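PDB 3HCW: maltose operon transcriptional repressor, which probably represses transcription of the maltose operon, its C-terminal fragment having the periplasmic-binding-protein-like fold in which LacI-type repressors sense small effector molecules. Local coordinates for residues Q151-V156 against Y164-T169; N121-V126 against D132-I137; I196-A201 against L205-V210. One frame throughout, in Å; residues are numbered along the deposited sequence.

Overall arrangement
All three interactions lie in the same lobe of the periplasmic-binding-protein-like fold and reach one sheet, in which strands 163-169, 133-139 and 194-198 are consecutive neighbours. They follow in series along the chain: interaction 2 closes before interaction 1 opens, and interaction 3 comes last. The centres of interactions 1 and 2 are about 8 Å apart, with interaction 3 about 14 and 13 Å from them. Backbone hydrogen bonds join the three strands, and helices 115-129 and 144-159 pack on one face while helix 201-213 covers the other. The result is a layered alpha/beta lobe whose edge strand within the chain belongs to interaction 1 and whose subunit interface adjoins interaction 3.

Interaction 1: Q151-V156 against Y164-T169; sequences QGFETV and YQIIET
F153 on helix 144-159 meets Y164 and I166 on the strand that follows it, in the right-handed beta-alpha-beta unit made by strand 133-139, helix 144-159 and strand 163-169. Helix and strand segments run nearly antiparallel, with their axes 9.8 Å apart. The edge of the F153 ring is turned toward the face of Y164 in an offset edge-to-face pair, centroids 5.7 Å apart and planes at 85°. F153 CE2 does most of the touching, 3.8 Å from Y164 CD1 and 3.7 Å from I166 CD1. F153 also packs on F136 and L134 of strand 133-139 and on T123 of helix 115-129, so the ring reaches both the adjacent strand and the adjacent helix.

E154 carries its chain across the tyrosine at about a right angle. Its CB lies 3.8 Å from Y164 OH. With CG anti to the carbonyl carbon (chi1 -73°) and the chain extended beyond it, CG comes to 3.6 Å from Y164 CE1, and CD follows alongside the same hydroxyl end of the ring. The carboxylate plane stands 76° from the ring plane. At the tip, E154 OE2 reaches to 3.5 Å from Y164 OH and 3.7 Å from Y164 CE1.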
ATOM      1  N   GLN A 151      15.532 -11.294 -18.575  1.00 30.47           N
ATOM      2  CA  GLN A 151      15.856 -12.497 -19.356  1.00 28.94           C
ATOM      3  C   GLN A 151      14.628 -13.194 -19.988  1.00 34.63           C
ATOM      4  O   GLN A 151      14.664 -13.580 -21.154  1.00 36.57           O
ATOM      5  CB  GLN A 151      16.655 -13.497 -18.513  1.00 28.15           C
ATOM      6  CG  GLN A 151      17.114 -14.760 -19.273  1.00 30.28           C
ATOM      7  CD  GLN A 151      17.954 -14.440 -20.496  1.00 48.06           C
ATOM      8  OE1 GLN A 151      19.110 -14.024 -20.379  1.00 52.56           O
ATOM      9  NE2 GLN A 151      17.377 -14.635 -21.685  1.00 43.17           N
ATOM     10  N   GLY A 152      13.548 -13.339 -19.228  1.00 27.83           N
ATOM     11  CA  GLY A 152      12.334 -13.962 -19.748  1.00 33.04           C
ATOM     12  C   GLY A 152      11.680 -13.130 -20.837  1.00 33.59           C
ATOM     13  O   GLY A 152      11.094 -13.665 -21.780  1.00 30.78           O
ATOM     14  N   PHE A 153      11.788 -11.813 -20.695  1.00 32.26           N
ATOM     15  CA  PHE A 153      11.217 -10.861 -21.636  1.00 33.59           C
ATOM     16  C   PHE A 153      11.959 -10.920 -22.968  1.00 40.95           C
ATOM     17  O   PHE A 153      11.337 -11.037 -24.035  1.00 38.68           O
ATOM     18  CB  PHE A 153      11.305  -9.450 -21.029  1.00 29.81           C
ATOM     19  CG  PHE A 153      11.039  -8.330 -22.001  1.00 36.36           C
ATOM     20  CD1 PHE A 153       9.737  -7.945 -22.295  1.00 25.96           C
ATOM     21  CD2 PHE A 153      12.099  -7.633 -22.592  1.00 21.69           C
ATOM     22  CE1 PHE A 153       9.490  -6.890 -23.179  1.00 27.35           C
ATOM     23  CE2 PHE A 153      11.865  -6.594 -23.465  1.00 24.13           C
ATOM     24  CZ  PHE A 153      10.558  -6.215 -23.754  1.00 36.98           C
ATOM     25  N   GLU A 154      13.287 -10.815 -22.881  1.00 27.20           N
ATOM     26  CA  GLU A 154      14.184 -10.854 -24.025  1.00 33.80           C
ATOM     27  C   GLU A 154      14.090 -12.171 -24.789  1.00 33.28           C
ATOM     28  O   GLU A 154      14.248 -12.192 -26.005  1.00 37.80           O
ATOM     29  CB  GLU A 154      15.635 -10.666 -23.562  1.00 32.93           C
ATOM     30  CG  GLU A 154      16.010  -9.263 -23.125  1.00 34.72           C
ATOM     31  CD  GLU A 154      17.510  -9.124 -22.896  1.00 44.24           C
ATOM     32  OE1 GLU A 154      18.082  -9.970 -22.180  1.00 51.68           O
ATOM     33  OE2 GLU A 154      18.123  -8.184 -23.441  1.00 50.12           O
ATOM     34  N   THR A 155      13.873 -13.271 -24.070  1.00 31.05           N
ATOM     35  CA  THR A 155      13.768 -14.588 -24.702  1.00 33.91           C
ATOM     36  C   THR A 155      12.492 -14.748 -25.531  1.00 34.79           C
ATOM     37  O   THR A 155      12.575 -15.210 -26.663  1.00 41.98           O
ATOM     38  CB  THR A 155      13.910 -15.736 -23.685  1.00 31.08           C
ATOM     39  OG1 THR A 155      15.214 -15.692 -23.097  1.00 36.40           O
ATOM     40  CG2 THR A 155      13.749 -17.082 -24.360  1.00 39.43           C
ATOM     41  N   VAL A 156      11.334 -14.344 -25.003  1.00 33.83           N
ATOM     42  CA  VAL A 156      10.076 -14.460 -25.769  1.00 40.09           C
ATOM     43  C   VAL A 156      10.055 -13.474 -26.941  1.00 41.21           C
ATOM     44  O   VAL A 156       9.623 -13.811 -28.051  1.00 34.44           O
ATOM     45  CB  VAL A 156       8.826 -14.308 -24.876  1.00 40.09           C
ATOM     46  CG1 VAL A 156       7.554 -14.210 -25.699  1.00 33.27           C
ATOM     47  CG2 VAL A 156       8.715 -15.484 -23.972  1.00 36.87           C
ATOM     48  N   TYR A 164      12.630  -4.893 -29.536  1.00 41.84           N
ATOM     49  CA  TYR A 164      12.452  -4.534 -28.142  1.00 44.09           C
ATOM     50  C   TYR A 164      13.573  -3.642 -27.635  1.00 45.12           C
ATOM     51  O   TYR A 164      14.669  -3.637 -28.200  1.00 34.82           O
ATOM     52  CB  TYR A 164      12.326  -5.783 -27.262  1.00 34.19           C
ATOM     53  CG  TYR A 164      13.585  -6.622 -27.127  1.00 36.78           C
ATOM     54  CD1 TYR A 164      14.530  -6.353 -26.124  1.00 45.53           C
ATOM     55  CD2 TYR A 164      13.824  -7.696 -27.980  1.00 35.91           C
ATOM     56  CE1 TYR A 164      15.679  -7.122 -25.993  1.00 27.09           C
ATOM     57  CE2 TYR A 164      14.974  -8.482 -27.850  1.00 37.00           C
ATOM     58  CZ  TYR A 164      15.893  -8.189 -26.853  1.00 39.07           C
ATOM     59  OH  TYR A 164      17.029  -8.963 -26.714  1.00 43.09           O
ATOM     60  N   GLN A 165      13.285  -2.922 -26.550  1.00 41.10           N
ATOM     61  CA  GLN A 165      14.279  -2.149 -25.828  1.00 35.62           C
ATOM     62  C   GLN A 165      14.122  -2.299 -24.303  1.00 38.02           C
ATOM     63  O   GLN A 165      13.040  -2.619 -23.812  1.00 39.61           O
ATOM     64  CB  GLN A 165      14.199  -0.684 -26.249  1.00 29.75           C
ATOM     65  CG  GLN A 165      12.910   0.009 -25.870  1.00 33.77           C
ATOM     66  CD  GLN A 165      12.916   1.478 -26.192  1.00 35.77           C
ATOM     67  OE1 GLN A 165      12.156   1.937 -27.046  1.00 50.49           O
ATOM     68  NE2 GLN A 165      13.771   2.234 -25.511  1.00 40.39           N
ATOM     69  N   ILE A 166      15.217  -2.088 -23.571  1.00 44.32           N
ATOM     70  CA  ILE A 166      15.224  -2.091 -22.100  1.00 34.13           C
ATOM     71  C   ILE A 166      15.530  -0.664 -21.656  1.00 35.20           C
ATOM     72  O   ILE A 166      16.456  -0.024 -22.172  1.00 33.13           O
ATOM     73  CB  ILE A 166      16.313  -3.064 -21.497  1.00 34.83           C
ATOM     74  CG1 ILE A 166      16.272  -4.476 -22.120  1.00 34.94           C
ATOM     75  CG2 ILE A 166      16.227  -3.139 -19.967  1.00 36.20           C
ATOM     76  CD1 ILE A 166      14.981  -5.271 -21.880  1.00 41.85           C
ATOM     77  N   ILE A 167      14.733  -0.154 -20.725  1.00 32.63           N
ATOM     78  CA  ILE A 167      14.975   1.151 -20.124  1.00 33.50           C
ATOM     79  C   ILE A 167      15.169   0.945 -18.630  1.00 41.75           C
ATOM     80  O   ILE A 167      14.315   0.355 -17.963  1.00 41.63           O
ATOM     81  CB  ILE A 167      13.800   2.136 -20.352  1.00 33.15           C
ATOM     82  CG1 ILE A 167      13.617   2.437 -21.843  1.00 36.29           C
ATOM     83  CG2 ILE A 167      13.990   3.432 -19.529  1.00 34.51           C
ATOM     84  CD1 ILE A 167      12.336   3.189 -22.168  1.00 35.11           C
ATOM     85  N   GLU A 168      16.304   1.412 -18.119  1.00 33.44           N
ATOM     86  CA  GLU A 168      16.558   1.424 -16.691  1.00 34.26           C
ATOM     87  C   GLU A 168      16.366   2.846 -16.181  1.00 33.24           C
ATOM     88  O   GLU A 168      16.931   3.799 -16.719  1.00 43.81           O
ATOM     89  CB  GLU A 168      17.967   0.937 -16.398  1.00 42.93           C
ATOM     90  CG  GLU A 168      18.172   0.474 -14.976  1.00 43.55           C
ATOM     91  CD  GLU A 168      19.627   0.175 -14.688  1.00 60.25           C
ATOM     92  OE1 GLU A 168      20.456   1.108 -14.780  1.00 72.66           O
ATOM     93  OE2 GLU A 168      19.939  -0.991 -14.365  1.00 66.08           O
ATOM     94  N   THR A 169      15.557   2.992 -15.143  1.00 34.86           N
ATOM     95  CA  THR A 169      15.185   4.314 -14.680  1.00 32.30           C
ATOM     96  C   THR A 169      15.057   4.349 -13.174  1.00 37.39           C
ATOM     97  O   THR A 169      14.850   3.309 -12.542  1.00 42.01           O
ATOM     98  CB  THR A 169      13.865   4.788 -15.347  1.00 35.04           C
ATOM     99  OG1 THR A 169      13.518   6.099 -14.879  1.00 30.48           O
ATOM    100  CG2 THR A 169      12.728   3.820 -15.049  1.00 38.56           C
TER

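Interaction 2: N121-V126 against D132-I137; sequences NLTRHV and DELIFI
L134 of strand 133-139 holds its CG anti to the carbonyl carbon (chi1 -59°), and its two methyls each find a different partner on helix 115-129. T123 has CG2 anti to the backbone N, which turns this methyl toward the strand, while V126 offers its CG2. The leucine thus meets two residues one helical turn apart: L134 CD1 lies 4.0 Å from T123 CG2, and L134 CD2 lies 3.6 Å from V126 CG2. Both helix side chains cross the leucine at a slant, and all the touching is methyl to methyl, with no hydrogen bond between the segments.

The hydroxyl of T123 does not join in. T123 OG1 is hydrogen-bonded to the carbonyl O of S119, one turn back in the same helix, so the buried polar atom is satisfied within the helix and the methyl is left for the apolar contact. F153 of helix 144-159 packs on both T123 and L134, and A195 and L162 also touch the leucine. The three touching residues are all buried in the hydrophobic layer between helix and sheet, as is typical of the alpha/beta lobes of the periplasmic-binding-protein-like fold.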
ATOM      1  N   ASN A 121       5.598 -15.787 -19.493  1.00 23.33           N
ATOM      2  CA  ASN A 121       4.146 -15.865 -19.550  1.00 33.05           C
ATOM      3  C   ASN A 121       3.513 -14.516 -19.864  1.00 34.07           C
ATOM      4  O   ASN A 121       2.596 -14.433 -20.686  1.00 36.79           O
ATOM      5  CB  ASN A 121       3.572 -16.397 -18.232  1.00 20.77           C
ATOM      6  CG  ASN A 121       3.862 -17.849 -18.024  1.00 29.13           C
ATOM      7  OD1 ASN A 121       4.132 -18.571 -18.973  1.00 33.19           O
ATOM      8  ND2 ASN A 121       3.821 -18.294 -16.769  1.00 34.90           N
ATOM      9  N   LEU A 122       3.998 -13.468 -19.199  1.00 29.58           N
ATOM     10  CA  LEU A 122       3.476 -12.123 -19.423  1.00 18.05           C
ATOM     11  C   LEU A 122       3.835 -11.625 -20.815  1.00 32.38           C
ATOM     12  O   LEU A 122       2.957 -11.113 -21.527  1.00 27.24           O
ATOM     13  CB  LEU A 122       3.970 -11.141 -18.353  1.00 21.73           C
ATOM     14  CG  LEU A 122       3.373  -9.729 -18.334  1.00 27.22           C
ATOM     15  CD1 LEU A 122       1.972  -9.759 -17.762  1.00 27.19           C
ATOM     16  CD2 LEU A 122       4.254  -8.785 -17.511  1.00 21.89           C
ATOM     17  N   THR A 123       5.107 -11.794 -21.200  1.00 24.19           N
ATOM     18  CA  THR A 123       5.579 -11.327 -22.503  1.00 27.72           C
ATOM     19  C   THR A 123       4.836 -12.057 -23.629  1.00 28.28           C
ATOM     20  O   THR A 123       4.463 -11.436 -24.607  1.00 29.47           O
ATOM     21  CB  THR A 123       7.133 -11.478 -22.697  1.00 30.88           C
ATOM     22  OG1 THR A 123       7.838 -10.930 -21.568  1.00 34.90           O
ATOM     23  CG2 THR A 123       7.595 -10.748 -23.955  1.00 20.50           C
ATOM     24  N   ARG A 124       4.626 -13.365 -23.484  1.00 32.35           N
ATOM     25  CA  ARG A 124       3.870 -14.156 -24.474  1.00 34.87           C
ATOM     26  C   ARG A 124       2.452 -13.634 -24.660  1.00 33.26           C
ATOM     27  O   ARG A 124       1.992 -13.485 -25.791  1.00 35.46           O
ATOM     28  CB  ARG A 124       3.805 -15.640 -24.074  1.00 37.88           C
ATOM     29  CG  ARG A 124       4.626 -16.581 -24.938  1.00 58.20           C
ATOM     30  CD  ARG A 124       4.008 -16.746 -26.327  1.00 77.11           C
ATOM     31  NE  ARG A 124       3.024 -17.825 -26.402  1.00 84.41           N
ATOM     32  CZ  ARG A 124       2.235 -18.060 -27.452  1.00 91.70           C
ATOM     33  NH1 ARG A 124       2.292 -17.287 -28.531  1.00 88.30           N
ATOM     34  NH2 ARG A 124       1.374 -19.070 -27.422  1.00 98.53           N
ATOM     35  N   HIS A 125       1.779 -13.354 -23.546  1.00 36.83           N
ATOM     36  CA  HIS A 125       0.395 -12.855 -23.558  1.00 42.23           C
ATOM     37  C   HIS A 125       0.205 -11.567 -24.355  1.00 44.02           C
ATOM     38  O   HIS A 125      -0.771 -11.448 -25.124  1.00 37.24           O
ATOM     39  CB  HIS A 125      -0.132 -12.666 -22.134  1.00 39.53           C
ATOM     40  CG  HIS A 125      -1.355 -11.809 -22.057  1.00 36.99           C
ATOM     41  ND1 HIS A 125      -2.602 -12.258 -22.437  1.00 39.01           N
ATOM     42  CD2 HIS A 125      -1.524 -10.526 -21.658  1.00 33.13           C
ATOM     43  CE1 HIS A 125      -3.486 -11.293 -22.271  1.00 35.79           C
ATOM     44  NE2 HIS A 125      -2.857 -10.228 -21.804  1.00 42.26           N
ATOM     45  N   VAL A 126       1.122 -10.608 -24.178  1.00 36.28           N
ATOM     46  CA  VAL A 126       1.024  -9.350 -24.928  1.00 36.74           C
ATOM     47  C   VAL A 126       1.240  -9.575 -26.423  1.00 31.06           C
ATOM     48  O   VAL A 126       0.581  -8.935 -27.247  1.00 36.45           O
ATOM     49  CB  VAL A 126       1.884  -8.169 -24.346  1.00 40.74           C
ATOM     50  CG1 VAL A 126       1.566  -7.955 -22.884  1.00 46.38           C
ATOM     51  CG2 VAL A 126       3.372  -8.384 -24.529  1.00 37.76           C
ATOM     52  N   ASP A 132       4.016  -5.155 -32.295  1.00 47.79           N
ATOM     53  CA  ASP A 132       5.166  -5.047 -33.169  1.00 53.90           C
ATOM     54  C   ASP A 132       6.437  -4.841 -32.361  1.00 52.48           C
ATOM     55  O   ASP A 132       7.450  -5.482 -32.626  1.00 54.68           O
ATOM     56  CB  ASP A 132       4.964  -3.913 -34.181  1.00 60.57           C
ATOM     57  CG  ASP A 132       3.759  -4.148 -35.087  1.00 68.60           C
ATOM     58  OD1 ASP A 132       2.810  -3.337 -35.036  1.00 72.83           O
ATOM     59  OD2 ASP A 132       3.752  -5.152 -35.837  1.00 72.48           O
ATOM     60  N   GLU A 133       6.361  -3.967 -31.359  1.00 49.25           N
ATOM     61  CA  GLU A 133       7.523  -3.561 -30.582  1.00 48.87           C
ATOM     62  C   GLU A 133       7.246  -3.638 -29.073  1.00 46.24           C
ATOM     63  O   GLU A 133       6.146  -3.340 -28.626  1.00 49.26           O
ATOM     64  CB  GLU A 133       7.944  -2.150 -31.002  1.00 57.65           C
ATOM     65  CG  GLU A 133       9.435  -1.840 -30.847  1.00 74.71           C
ATOM     66  CD  GLU A 133       9.744  -0.904 -29.682  1.00 91.57           C
ATOM     67  OE1 GLU A 133       9.128   0.184 -29.602  1.00 97.01           O
ATOM     68  OE2 GLU A 133      10.620  -1.248 -28.858  1.00 91.24           O
ATOM     69  N   LEU A 134       8.252  -4.050 -28.304  1.00 41.51           N
ATOM     70  CA  LEU A 134       8.128  -4.207 -26.851  1.00 39.70           C
ATOM     71  C   LEU A 134       9.136  -3.353 -26.079  1.00 36.81           C
ATOM     72  O   LEU A 134      10.274  -3.168 -26.517  1.00 37.07           O
ATOM     73  CB  LEU A 134       8.299  -5.676 -26.459  1.00 31.35           C
ATOM     74  CG  LEU A 134       7.339  -6.715 -27.049  1.00 41.25           C
ATOM     75  CD1 LEU A 134       7.924  -8.113 -26.990  1.00 35.60           C
ATOM     76  CD2 LEU A 134       6.003  -6.666 -26.339  1.00 43.47           C
ATOM     77  N   ILE A 135       8.702  -2.835 -24.930  1.00 37.79           N
ATOM     78  CA  ILE A 135       9.551  -2.050 -24.026  1.00 34.53           C
ATOM     79  C   ILE A 135       9.479  -2.648 -22.618  1.00 37.20           C
ATOM     80  O   ILE A 135       8.384  -2.848 -22.084  1.00 31.03           O
ATOM     81  CB  ILE A 135       9.119  -0.554 -23.986  1.00 37.15           C
ATOM     82  CG1 ILE A 135       9.125   0.065 -25.385  1.00 37.95           C
ATOM     83  CG2 ILE A 135      10.030   0.256 -23.053  1.00 26.86           C
ATOM     84  CD1 ILE A 135       8.006   1.085 -25.625  1.00 32.41           C
ATOM     85  N   PHE A 136      10.640  -2.967 -22.041  1.00 32.33           N
ATOM     86  CA  PHE A 136      10.723  -3.360 -20.636  1.00 32.95           C
ATOM     87  C   PHE A 136      11.347  -2.238 -19.821  1.00 33.57           C
ATOM     88  O   PHE A 136      12.425  -1.746 -20.148  1.00 27.65           O
ATOM     89  CB  PHE A 136      11.539  -4.644 -20.434  1.00 34.02           C
ATOM     90  CG  PHE A 136      11.324  -5.303 -19.085  1.00 37.42           C
ATOM     91  CD1 PHE A 136      10.374  -6.326 -18.941  1.00 20.58           C
ATOM     92  CD2 PHE A 136      12.072  -4.912 -17.964  1.00 36.32           C
ATOM     93  CE1 PHE A 136      10.162  -6.946 -17.702  1.00 25.53           C
ATOM     94  CE2 PHE A 136      11.869  -5.519 -16.718  1.00 32.38           C
ATOM     95  CZ  PHE A 136      10.912  -6.541 -16.588  1.00 39.01           C
ATOM     96  N   ILE A 137      10.664  -1.852 -18.749  1.00 24.94           N
ATOM     97  CA  ILE A 137      11.149  -0.793 -17.879  1.00 29.70           C
ATOM     98  C   ILE A 137      11.552  -1.368 -16.520  1.00 27.98           C
ATOM     99  O   ILE A 137      10.768  -2.054 -15.866  1.00 35.47           O
ATOM    100  CB  ILE A 137      10.113   0.356 -17.744  1.00 30.53           C
ATOM    101  CG1 ILE A 137       9.701   0.866 -19.129  1.00 26.85           C
ATOM    102  CG2 ILE A 137      10.674   1.492 -16.899  1.00 30.65           C
ATOM    103  CD1 ILE A 137       8.808   2.095 -19.113  1.00 32.94           C
TER

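Interaction 3: I196-A201 against L205-V210; sequences IISLDA and LAILSV
Strand 194-198 runs out at S198, and after L199 and D200 the chain enters helix 201-213, so the two segments are joined through a short strand-to-helix connection; segment 196-201 already includes the first helical residue, A201. Their alpha carbons come closest at A201 and L205, 6.1 Å apart, and the S198 and I207 alpha carbons are separated by 8.3 Å. The hydrogen bond from L205 N to A201 O, 2.9 Å long with an N-H...O angle of 144°, belongs to the first turn of the helix. D200 is the N-cap: its OD2 accepts from the backbone N of M202.

L205 CG, anti to the carbonyl carbon (chi1 -69°), folds back beside the same A201 O at 3.3 Å. Deeper in, I207 points at the strand. Its CG1 lies 3.7 Å from S198 OG, a contact of methylene with hydroxyl, while I207 CG2 and I196 CG2 meet more loosely at 4.4 Å. The serine hydroxyl is hydrogen-bonded to H204 ND1, so a polar group buried beneath the helix has its partner close by.

I196 and I207 both also rest on I137 of the adjacent strand 133-139, and I207 packs against I176 of helix 173-187. Farther along helix 201-213, S209 OG is hydrogen-bonded to A236 O of the second subunit, and L205 packs on I235 of that subunit, so the helix packs on the sheet with one side and meets the second subunit with L205 and S209.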
ATOM      1  N   ILE A 196       4.210  -1.773 -23.088  1.00 29.60           N
ATOM      2  CA  ILE A 196       5.171  -1.410 -22.055  1.00 34.55           C
ATOM      3  C   ILE A 196       5.021  -2.357 -20.878  1.00 34.34           C
ATOM      4  O   ILE A 196       3.928  -2.483 -20.301  1.00 36.89           O
ATOM      5  CB  ILE A 196       4.990   0.052 -21.576  1.00 36.06           C
ATOM      6  CG1 ILE A 196       5.286   1.030 -22.711  1.00 28.63           C
ATOM      7  CG2 ILE A 196       5.881   0.332 -20.351  1.00 30.80           C
ATOM      8  CD1 ILE A 196       4.733   2.432 -22.486  1.00 35.77           C
ATOM      9  N   ILE A 197       6.116  -3.032 -20.533  1.00 25.51           N
ATOM     10  CA  ILE A 197       6.143  -3.886 -19.352  1.00 27.81           C
ATOM     11  C   ILE A 197       7.085  -3.313 -18.293  1.00 36.35           C
ATOM     12  O   ILE A 197       8.233  -2.972 -18.594  1.00 30.56           O
ATOM     13  CB  ILE A 197       6.498  -5.359 -19.704  1.00 34.06           C
ATOM     14  CG1 ILE A 197       5.350  -6.004 -20.489  1.00 29.39           C
ATOM     15  CG2 ILE A 197       6.763  -6.181 -18.432  1.00 25.41           C
ATOM     16  CD1 ILE A 197       5.739  -7.255 -21.302  1.00 32.74           C
ATOM     17  N   SER A 198       6.579  -3.180 -17.063  1.00 37.15           N
ATOM     18  CA  SER A 198       7.389  -2.722 -15.936  1.00 41.56           C
ATOM     19  C   SER A 198       7.716  -3.869 -15.008  1.00 39.21           C
ATOM     20  O   SER A 198       6.896  -4.765 -14.792  1.00 42.36           O
ATOM     21  CB  SER A 198       6.669  -1.637 -15.126  1.00 33.33           C
ATOM     22  OG  SER A 198       6.272  -0.551 -15.944  1.00 48.73           O
ATOM     23  N   LEU A 199       8.914  -3.787 -14.445  1.00 30.88           N
ATOM     24  CA  LEU A 199       9.439  -4.685 -13.421  1.00 33.20           C
ATOM     25  C   LEU A 199       8.500  -5.001 -12.240  1.00 30.21           C
ATOM     26  O   LEU A 199       8.446  -6.137 -11.779  1.00 33.29           O
ATOM     27  CB  LEU A 199      10.739  -4.077 -12.872  1.00 21.32           C
ATOM     28  CG  LEU A 199      11.478  -4.903 -11.815  1.00 29.94           C
ATOM     29  CD1 LEU A 199      12.020  -6.167 -12.455  1.00 24.43           C
ATOM     30  CD2 LEU A 199      12.594  -4.102 -11.168  1.00 39.05           C
ATOM     31  N   ASP A 200       7.777  -3.990 -11.763  1.00 25.72           N
ATOM     32  CA  ASP A 200       7.047  -4.059 -10.507  1.00 31.04           C
ATOM     33  C   ASP A 200       5.957  -2.999 -10.523  1.00 25.43           C
ATOM     34  O   ASP A 200       6.123  -1.950 -11.131  1.00 30.21           O
ATOM     35  CB  ASP A 200       8.015  -3.798  -9.334  1.00 38.19           C
ATOM     36  CG  ASP A 200       7.300  -3.647  -8.003  1.00 52.40           C
ATOM     37  OD1 ASP A 200       6.704  -4.642  -7.545  1.00 37.70           O
ATOM     38  OD2 ASP A 200       7.324  -2.535  -7.423  1.00 44.80           O
ATOM     39  N   ALA A 201       4.851  -3.282  -9.839  1.00 27.07           N
ATOM     40  CA  ALA A 201       3.661  -2.434  -9.823  1.00 25.72           C
ATOM     41  C   ALA A 201       3.871  -1.003  -9.300  1.00 27.73           C
ATOM     42  O   ALA A 201       3.254  -0.077  -9.801  1.00 26.94           O
ATOM     43  CB  ALA A 201       2.568  -3.125  -9.016  1.00 34.92           C
ATOM     44  N   LEU A 205       3.052   2.233 -11.615  1.00 29.74           N
ATOM     45  CA  LEU A 205       2.092   3.292 -11.318  1.00 26.65           C
ATOM     46  C   LEU A 205       2.633   4.687 -11.651  1.00 33.67           C
ATOM     47  O   LEU A 205       1.873   5.556 -12.061  1.00 29.31           O
ATOM     48  CB  LEU A 205       1.636   3.239  -9.871  1.00 25.29           C
ATOM     49  CG  LEU A 205       0.753   2.073  -9.394  1.00 38.83           C
ATOM     50  CD1 LEU A 205       0.565   2.190  -7.889  1.00 44.35           C
ATOM     51  CD2 LEU A 205      -0.600   2.021 -10.090  1.00 31.87           C
ATOM     52  N   ALA A 206       3.941   4.885 -11.475  1.00 29.44           N
ATOM     53  CA  ALA A 206       4.594   6.135 -11.865  1.00 30.55           C
ATOM     54  C   ALA A 206       4.580   6.270 -13.386  1.00 27.19           C
ATOM     55  O   ALA A 206       4.362   7.359 -13.900  1.00 30.20           O
ATOM     56  CB  ALA A 206       6.028   6.189 -11.338  1.00 31.11           C
ATOM     57  N   ILE A 207       4.823   5.157 -14.087  1.00 25.99           N
ATOM     58  CA  ILE A 207       4.766   5.124 -15.548  1.00 27.17           C
ATOM     59  C   ILE A 207       3.379   5.552 -16.069  1.00 24.27           C
ATOM     60  O   ILE A 207       3.293   6.396 -16.951  1.00 29.47           O
ATOM     61  CB  ILE A 207       5.121   3.714 -16.142  1.00 30.46           C
ATOM     62  CG1 ILE A 207       6.387   3.096 -15.517  1.00 35.20           C
ATOM     63  CG2 ILE A 207       5.236   3.776 -17.671  1.00 24.76           C
ATOM     64  CD1 ILE A 207       7.695   3.829 -15.797  1.00 38.73           C
ATOM     65  N   LEU A 208       2.310   4.972 -15.515  1.00 26.28           N
ATOM     66  CA  LEU A 208       0.938   5.275 -15.947  1.00 29.65           C
ATOM     67  C   LEU A 208       0.611   6.751 -15.751  1.00 29.59           C
ATOM     68  O   LEU A 208      -0.100   7.342 -16.558  1.00 34.39           O
ATOM     69  CB  LEU A 208      -0.090   4.397 -15.208  1.00 30.50           C
ATOM     70  CG  LEU A 208       0.100   2.879 -15.317  1.00 32.52           C
ATOM     71  CD1 LEU A 208      -0.822   2.111 -14.382  1.00 30.75           C
ATOM     72  CD2 LEU A 208      -0.033   2.389 -16.737  1.00 22.78           C
ATOM     73  N   SER A 209       1.167   7.336 -14.688  1.00 30.86           N
ATOM     74  CA  SER A 209       0.962   8.741 -14.355  1.00 24.79           C
ATOM     75  C   SER A 209       1.580   9.645 -15.411  1.00 33.75           C
ATOM     76  O   SER A 209       0.960  10.624 -15.832  1.00 42.36           O
ATOM     77  CB  SER A 209       1.548   9.043 -12.980  1.00 23.12           C
ATOM     78  OG  SER A 209       1.183  10.346 -12.553  1.00 27.87           O
ATOM     79  N   VAL A 210       2.786   9.292 -15.856  1.00 25.22           N
ATOM     80  CA  VAL A 210       3.478  10.049 -16.890  1.00 28.06           C
ATOM     81  C   VAL A 210       2.758   9.861 -18.233  1.00 28.17           C
ATOM     82  O   VAL A 210       2.538  10.826 -18.967  1.00 38.17           O
ATOM     83  CB  VAL A 210       4.992   9.675 -16.935  1.00 32.17           C
ATOM     84  CG1 VAL A 210       5.651  10.120 -18.231  1.00 24.09           C
ATOM     85  CG2 VAL A 210       5.731  10.285 -15.715  1.00 28.06           C
TER